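Local coordinates for protein histone-lysine N-methyltransferase family member SUVH9 (Arabidopsis thaliana, PDB 4NJ5) that plays a role in gene silencing, lacking methyltransferase activity and possibly binding methylated DNA to recruit RNA polymerase V to chromatin, at residues A51-A54 against G55-R59; F85-F88 against E89-V92. All blocks are in the same frame, centred on the assembly; numbering follows the deposited sequence.

Interaction 1: A51-A54 against G55-R59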
loop_
_atom_site.group_PDB
_atom_site.type_symbol
_atom_site.label_atom_id
_atom_site.label_comp_id
_atom_site.label_asym_id
_atom_site.label_seq_id
_atom_site.Cartn_x
_atom_site.Cartn_y
_atom_site.Cartn_z
ATOM N N ALA A 51 2.770 4.607 15.346
ATOM C CA ALA A 51 3.564 5.056 14.215
ATOM C C ALA A 51 4.775 5.855 14.698
ATOM O O ALA A 51 5.904 5.630 14.247
ATOM C CB ALA A 51 2.712 5.894 13.286
ATOM N N GLY A 52 4.531 6.782 15.621
ATOM C CA GLY A 52 5.590 7.596 16.187
ATOM C C GLY A 52 6.613 6.760 16.932
ATOM O O GLY A 52 7.821 7.010 16.851
ATOM N N LYS A 53 6.128 5.755 17.655
ATOM C CA LYS A 53 7.021 4.872 18.392
ATOM C C LYS A 53 7.887 4.047 17.445
ATOM O O LYS A 53 9.089 3.883 17.677
ATOM C CB LYS A 53 6.238 3.956 19.330
ATOM C CG LYS A 53 7.113 3.260 20.357
ATOM C CD LYS A 53 7.998 4.268 21.073
ATOM C CE LYS A 53 8.729 3.641 22.248
ATOM N NZ LYS A 53 9.622 2.530 21.820
ATOM N N ALA A 54 7.277 3.535 16.378
ATOM C CA ALA A 54 8.024 2.798 15.362
ATOM C C ALA A 54 9.122 3.684 14.775
ATOM O O ALA A 54 10.270 3.255 14.613
ATOM C CB ALA A 54 7.092 2.303 14.271
ATOM N N GLY A 55 8.764 4.929 14.479
ATOM C CA GLY A 55 9.735 5.908 14.032
ATOM C C GLY A 55 10.909 6.094 14.981
ATOM O O GLY A 55 12.061 6.005 14.560
ATOM N N SER A 56 10.626 6.348 16.258
ATOM C CA SER A 56 11.693 6.623 17.227
ATOM C C SER A 56 12.596 5.408 17.446
ATOM O O SER A 56 13.819 5.535 17.603
ATOM C CB SER A 56 11.111 7.098 18.562
ATOM O OG SER A 56 10.484 6.034 19.258
ATOM N N MET A 57 11.982 4.229 17.458
ATOM C CA MET A 57 12.731 2.985 17.559
ATOM C C MET A 57 13.643 2.786 16.355
ATOM O O MET A 57 14.779 2.342 16.501
ATOM C CB MET A 57 11.789 1.793 17.699
ATOM C CG MET A 57 11.088 1.725 19.035
ATOM S SD MET A 57 9.985 0.308 19.127
ATOM C CE MET A 57 11.163 -1.040 19.051
ATOM N N MET A 58 13.153 3.110 15.166
ATOM C CA MET A 58 14.007 3.000 13.991
ATOM C C MET A 58 15.108 4.055 13.999
ATOM O O MET A 58 16.188 3.840 13.449
ATOM C CB MET A 58 13.194 3.060 12.700
ATOM C CG MET A 58 12.453 1.770 12.422
ATOM S SD MET A 58 11.622 1.783 10.835
ATOM C CE MET A 58 13.014 1.812 9.717
ATOM N N ARG A 59 14.833 5.189 14.632
ATOM C CA ARG A 59 15.832 6.235 14.754
ATOM C C ARG A 59 16.973 5.770 15.645
ATOM O O ARG A 59 18.143 5.988 15.329
ATOM C CB ARG A 59 15.223 7.512 15.326
ATOM C CG ARG A 59 16.219 8.653 15.431
ATOM C CD ARG A 59 15.806 9.629 16.510
ATOM N NE ARG A 59 15.473 8.933 17.749
ATOM C CZ ARG A 59 14.414 9.214 18.498
ATOM N NH1 ARG A 59 14.184 8.532 19.612
ATOM N NH2 ARG A 59 13.582 10.181 18.133
#
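Residues A51 to A54 offer their carbonyls in turn to the amides of G55 to M58, a run of regular i to i+4 helical bonds in which M57 N lies 2.9 Å from K53 O. That oxygen carries a second bond: S56 OG donates to K53 O at 3.0 Å, approaching from the same face of the carbonyl plane as the amide but at a sharper C=O...donor angle, 117° against 159°. With chi1 at 72°, the S56 hydroxyl sits between its own backbone N and carbonyl carbon, which folds it back onto the preceding turn. Both segments belong to helix 46-60, whose alanine-bearing side packs on helix 8-35: A51 and A54 rest on Y23, and A54 also meets R27. K53, S56 and M57 form the more exposed side of the same turn, where M57 also reaches V430. The lysine chain bends at chi2 and again at chi4, passing the serine with K53 CD 3.5 Å from S56 OG and bringing K53 NZ to 3.2 Å from M57 CG and 3.5 Å from M57 SD. The two side chains meet at a slant, the M57 methylene and sulfur lying together against the ammonium group in van der Waals contact. M57 CG also lies 3.2 Å from K53 O. M58, on the buried side, sets M58 CG 3.4 Å from A54 O before its sulfur end turns away, and its side chain reaches Y23.

Interaction 2: F85-F88 against E89-V92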
loop_
_atom_site.group_PDB
_atom_site.type_symbol
_atom_site.label_atom_id
_atom_site.label_comp_id
_atom_site.label_asym_id
_atom_site.label_seq_id
_atom_site.Cartn_x
_atom_site.Cartn_y
_atom_site.Cartn_z
ATOM N N PHE A 85 1.300 7.184 5.262
ATOM C CA PHE A 85 0.099 7.303 6.090
ATOM C C PHE A 85 0.310 8.076 7.387
ATOM O O PHE A 85 -0.650 8.417 8.073
ATOM C CB PHE A 85 -0.466 5.919 6.396
ATOM C CG PHE A 85 -0.799 5.126 5.172
ATOM C CD1 PHE A 85 -1.840 5.514 4.344
ATOM C CD2 PHE A 85 -0.074 3.990 4.845
ATOM C CE1 PHE A 85 -2.154 4.785 3.212
ATOM C CE2 PHE A 85 -0.384 3.252 3.715
ATOM C CZ PHE A 85 -1.425 3.651 2.896
ATOM N N PHE A 86 1.565 8.347 7.722
ATOM C CA PHE A 86 1.883 9.041 8.959
ATOM C C PHE A 86 2.988 10.063 8.740
ATOM O O PHE A 86 3.857 9.879 7.884
ATOM C CB PHE A 86 2.317 8.043 10.038
ATOM C CG PHE A 86 1.309 6.963 10.319
ATOM C CD1 PHE A 86 1.431 5.714 9.730
ATOM C CD2 PHE A 86 0.245 7.191 11.181
ATOM C CE1 PHE A 86 0.512 4.713 9.989
ATOM C CE2 PHE A 86 -0.681 6.190 11.447
ATOM C CZ PHE A 86 -0.546 4.950 10.849
ATOM N N ARG A 87 2.956 11.139 9.520
ATOM C CA ARG A 87 4.000 12.152 9.460
ATOM C C ARG A 87 5.372 11.579 9.795
ATOM O O ARG A 87 6.348 11.865 9.123
ATOM C CB ARG A 87 3.675 13.309 10.402
ATOM C CG ARG A 87 2.463 14.118 10.020
ATOM C CD ARG A 87 2.719 14.930 8.774
ATOM N NE ARG A 87 2.547 16.362 8.995
ATOM C CZ ARG A 87 3.550 17.211 9.177
ATOM N NH1 ARG A 87 3.312 18.499 9.374
ATOM N NH2 ARG A 87 4.793 16.766 9.156
ATOM N N PHE A 88 5.436 10.764 10.840
ATOM C CA PHE A 88 6.708 10.214 11.304
ATOM C C PHE A 88 7.334 9.336 10.226
ATOM O O PHE A 88 8.561 9.286 10.064
ATOM C CB PHE A 88 6.490 9.404 12.574
ATOM C CG PHE A 88 7.469 9.714 13.668
ATOM C CD1 PHE A 88 8.736 9.159 13.657
ATOM C CD2 PHE A 88 7.112 10.546 14.716
ATOM C CE1 PHE A 88 9.635 9.433 14.674
ATOM C CE2 PHE A 88 8.004 10.819 15.730
ATOM C CZ PHE A 88 9.268 10.259 15.709
ATOM N N GLU A 89 6.470 8.648 9.490
ATOM C CA GLU A 89 6.886 7.840 8.354
ATOM C C GLU A 89 7.736 8.669 7.389
ATOM O O GLU A 89 8.739 8.187 6.865
ATOM C CB GLU A 89 5.653 7.276 7.640
ATOM C CG GLU A 89 5.952 6.195 6.634
ATOM C CD GLU A 89 4.695 5.520 6.112
ATOM O OE1 GLU A 89 3.581 5.933 6.506
ATOM O OE2 GLU A 89 4.821 4.577 5.301
ATOM N N LEU A 90 7.339 9.923 7.179
ATOM C CA LEU A 90 8.085 10.837 6.320
ATOM C C LEU A 90 9.486 11.095 6.861
ATOM O O LEU A 90 10.421 11.319 6.093
ATOM C CB LEU A 90 7.339 12.162 6.173
ATOM C CG LEU A 90 5.935 12.057 5.577
ATOM C CD1 LEU A 90 5.255 13.419 5.569
ATOM C CD2 LEU A 90 5.995 11.477 4.175
ATOM N N CYS A 91 9.622 11.070 8.183
ATOM C CA CYS A 91 10.923 11.243 8.817
ATOM C C CYS A 91 11.774 10.013 8.560
ATOM O O CYS A 91 12.969 10.121 8.267
ATOM C CB CYS A 91 10.778 11.463 10.324
ATOM S SG CYS A 91 9.719 12.839 10.780
ATOM N N VAL A 92 11.154 8.842 8.678
ATOM C CA VAL A 92 11.851 7.588 8.399
ATOM C C VAL A 92 12.446 7.580 6.988
ATOM O O VAL A 92 13.582 7.154 6.789
ATOM C CB VAL A 92 10.926 6.367 8.585
ATOM C CG1 VAL A 92 11.647 5.084 8.181
ATOM C CG2 VAL A 92 10.441 6.285 10.029
#
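E89 OE1 is gripped by two successive backbone amides that precede its helix, F85 N at 2.9 Å with a nearly straight N-H...O angle of 166°, and F86 N in a weak bond at 3.4 Å. The glutamate thus folds back from the first turn of helix 87-92, within the SRA (YDG) domain, onto the chain that leads into it. CG stands anti to the backbone N and the chain runs extended beyond it, which carries the carboxylate back far enough to meet F85. The F85 amide comes from above the carboxylate plane, 39° out of it. E89 OE1 also lies at the edge of the F86 ring, near the ring plane, 3.9 Å from F86 CD1. The other oxygen, OE2, forms a salt bridge with R20 of helix 8-35, a pairing that would favour the ionised form of this buried acid.

The first helical turn is weakly bonded. R87 O and F88 O each receive one weak bond from the amide three residues on, L90 N and C91 N respectively, and C91 N also makes a weak i to i+4 bond to R87 O, so that it is shared between two carbonyls. A sounder i to i+4 bond joins V92 N to F88 O, 3.0 Å away and in the carbonyl plane. Non-polar atoms crowd the same carbonyls: L90 CB is 3.1 Å from R87 O, and V92 CG2 lies alongside F88 O. The arginine reaches elsewhere, giving NH1 and NH2 to the carbonyls of S101 and H98. CB of C91 points toward the preceding segment, and the sulfur makes a distant sulfur-aromatic contact, with C91 SG 5.0 Å from the centroid of the F88 ring and 20° off the ring normal.

Interaction 2 is a buried contact, whereas interaction 1 is only partly buried, with K53 on its exposed side. The two helical turns touch directly. The F88 ring lies against the two glycines, G52 and G55, of helix 46-60, with F88 CD1 3.4 Å from G55 CA and F88 CD2 3.6 Å from G52 CA, and F86 CG meets A51 CB at 3.5 Å. Both also pack on helix 8-35, and Y23 touches A51, A54 and M58 of the first and E89 and V92 of the second. Polar reinforcement differs: a serine hydroxyl doubles up on a carbonyl in 51-59, while in 85-92 a carboxylate receives backbone amides.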